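Local coordinates for protein 3-oxo-tetronate kinase (Haemophilus influenzae, PDB 1YZY) that phosphorylates 3-oxo-tetronate to 3-oxo-tetronate 4-phosphate at the expense of ATP, as a member of the four-carbon acid sugar kinase family, at residues Asp14-Leu19 with Leu24-Met29. Sequence-based numbering, arbitrary orientation.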
loop_
_atom_site.group_PDB
_atom_site.type_symbol
_atom_site.label_atom_id
_atom_site.label_comp_id
_atom_site.label_asym_id
_atom_site.label_seq_id
_atom_site.Cartn_x
_atom_site.Cartn_y
_atom_site.Cartn_z
ATOM N N ASP A 14 -1.762 0.496 1.599
ATOM C CA ASP A 14 -2.659 0.790 2.710
ATOM C C ASP A 14 -4.122 0.927 2.300
ATOM O O ASP A 14 -4.984 0.213 2.823
ATOM C CB ASP A 14 -2.219 2.051 3.423
ATOM C CG ASP A 14 -2.880 2.230 4.770
ATOM O OD1 ASP A 14 -2.535 1.485 5.708
ATOM O OD2 ASP A 14 -3.737 3.128 4.897
ATOM N N ILE A 15 -4.403 1.834 1.365
ATOM C CA ILE A 15 -5.771 2.045 0.922
ATOM C C ILE A 15 -6.325 0.812 0.237
ATOM O O ILE A 15 -7.508 0.502 0.389
ATOM C CB ILE A 15 -5.927 3.308 0.020
ATOM C CG1 ILE A 15 -7.407 3.690 -0.110
ATOM C CG2 ILE A 15 -5.336 3.075 -1.378
ATOM C CD1 ILE A 15 -7.646 4.999 -0.851
ATOM N N ALA A 16 -5.466 0.097 -0.496
ATOM C CA ALA A 16 -5.873 -1.115 -1.211
ATOM C C ALA A 16 -6.362 -2.188 -0.243
ATOM O O ALA A 16 -7.310 -2.914 -0.547
ATOM C CB ALA A 16 -4.729 -1.642 -2.066
ATOM N N SER A 17 -5.684 -2.318 0.893
ATOM C CA SER A 17 -6.095 -3.271 1.918
ATOM C C SER A 17 -7.436 -2.809 2.486
ATOM O O SER A 17 -8.314 -3.623 2.767
ATOM C CB SER A 17 -5.066 -3.337 3.046
ATOM O OG SER A 17 -4.213 -4.463 2.902
ATOM N N PHE A 18 -7.576 -1.498 2.671
ATOM C CA PHE A 18 -8.808 -0.930 3.193
ATOM C C PHE A 18 -9.990 -1.196 2.283
ATOM O O PHE A 18 -11.076 -1.516 2.751
ATOM C CB PHE A 18 -8.657 0.574 3.455
ATOM C CG PHE A 18 -8.284 0.895 4.872
ATOM C CD1 PHE A 18 -9.081 0.456 5.924
ATOM C CD2 PHE A 18 -7.132 1.614 5.160
ATOM C CE1 PHE A 18 -8.738 0.723 7.246
ATOM C CE2 PHE A 18 -6.772 1.893 6.485
ATOM C CZ PHE A 18 -7.580 1.445 7.530
ATOM N N LEU A 19 -9.782 -1.067 0.980
ATOM C CA LEU A 19 -10.851 -1.311 0.029
ATOM C C LEU A 19 -11.304 -2.764 0.077
ATOM O O LEU A 19 -12.495 -3.048 -0.047
ATOM C CB LEU A 19 -10.405 -0.938 -1.386
ATOM C CG LEU A 19 -10.026 0.535 -1.584
ATOM C CD1 LEU A 19 -9.545 0.760 -3.010
ATOM C CD2 LEU A 19 -11.216 1.438 -1.275
ATOM N N LEU A 24 -14.514 -4.758 -1.346
ATOM C CA LEU A 24 -14.261 -4.465 -2.760
ATOM C C LEU A 24 -13.124 -5.280 -3.404
ATOM O O LEU A 24 -12.034 -5.349 -2.858
ATOM C CB LEU A 24 -13.984 -2.964 -2.917
ATOM C CG LEU A 24 -15.039 -2.123 -3.643
ATOM C CD1 LEU A 24 -16.444 -2.406 -3.132
ATOM C CD2 LEU A 24 -14.682 -0.649 -3.521
ATOM N N SER A 25 -13.383 -5.941 -4.530
ATOM C CA SER A 25 -12.305 -6.686 -5.191
ATOM C C SER A 25 -11.317 -5.641 -5.729
ATOM O O SER A 25 -11.705 -4.741 -6.474
ATOM C CB SER A 25 -12.837 -7.619 -6.291
ATOM O OG SER A 25 -13.621 -6.953 -7.259
ATOM N N THR A 26 -10.049 -5.763 -5.344
ATOM C CA THR A 26 -9.029 -4.777 -5.712
ATOM C C THR A 26 -7.761 -5.292 -6.413
ATOM O O THR A 26 -7.267 -6.381 -6.128
ATOM C CB THR A 26 -8.586 -4.004 -4.431
ATOM O OG1 THR A 26 -9.737 -3.452 -3.773
ATOM C CG2 THR A 26 -7.608 -2.875 -4.757
ATOM N N VAL A 27 -7.249 -4.489 -7.339
ATOM C CA VAL A 27 -6.016 -4.790 -8.056
ATOM C C VAL A 27 -5.100 -3.584 -7.891
ATOM O O VAL A 27 -5.482 -2.457 -8.210
ATOM C CB VAL A 27 -6.253 -5.030 -9.562
ATOM C CG1 VAL A 27 -4.929 -5.019 -10.305
ATOM C CG2 VAL A 27 -6.943 -6.359 -9.775
ATOM N N GLN A 28 -3.914 -3.814 -7.345
ATOM C CA GLN A 28 -2.951 -2.743 -7.156
ATOM C C GLN A 28 -1.804 -2.836 -8.164
ATOM O O GLN A 28 -0.964 -3.731 -8.082
ATOM C CB GLN A 28 -2.379 -2.774 -5.736
ATOM C CG GLN A 28 -1.347 -1.673 -5.466
ATOM C CD GLN A 28 -0.655 -1.824 -4.127
ATOM O OE1 GLN A 28 -1.147 -2.524 -3.236
ATOM N NE2 GLN A 28 0.496 -1.172 -3.978
ATOM N N MET A 29 -1.779 -1.904 -9.111
ATOM C CA MET A 29 -0.730 -1.855 -10.117
ATOM C C MET A 29 0.398 -0.960 -9.619
ATOM O O MET A 29 0.146 0.104 -9.064
ATOM C CB MET A 29 -1.291 -1.318 -11.427
ATOM C CG MET A 29 -2.395 -2.179 -12.012
ATOM S SD MET A 29 -1.908 -3.917 -12.236
ATOM C CE MET A 29 -1.905 -4.061 -14.022
#
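Leu24 meets Leu19 where the chain leaves helix 9-20 and turns back to enter strand 26-30. Its backbone N donates to Leu19 O over 2.9 Å, with an N-H...O angle of 151°, so a helix carbonyl serves the returning chain. Leu24 CB sits against the same oxygen, Leu19 O, 3.2 Å away, and its apolar pairing with Leu19 CB is looser, at 4.4 Å; Leu19 also reaches Ala228 on helix 221-232 and Ala43 on strand 43-47.

Thr26 is the first strand residue to face the helix. With OG1 beside its own backbone N (chi1 -54°), the hydroxyl turns back and donates to Leu24 O at 3.1 Å, from above the carbonyl plane. OG1 also packs 3.5 Å from Leu19 CB. The methyl branch, CG2, meets Ala16 CB at 4.1 Å. Threonine, with a hydroxyl and a methyl on one CB, serves both needs, while the small Ala16 lets the helix sit close to the strand.

Two residues on, Gln28 again faces the helix. Its extended chain, CG anti to the backbone N, carries the amide across the gap toward the helix, where OE1 lies 3.9 Å from Ala16 CB, while NE2 bonds weakly to Ser13 OG.

Helix and strand run nearly antiparallel, at 169°, as expected of a helix-to-strand return in an alpha/beta domain. Side-chain carbons meet one another and polar oxygens across the gap. Leu19 O takes the N-H of Leu24 and Thr26 OG1 is satisfied within its own segment, so this buried interface holds these polar groups with local bonds and one across.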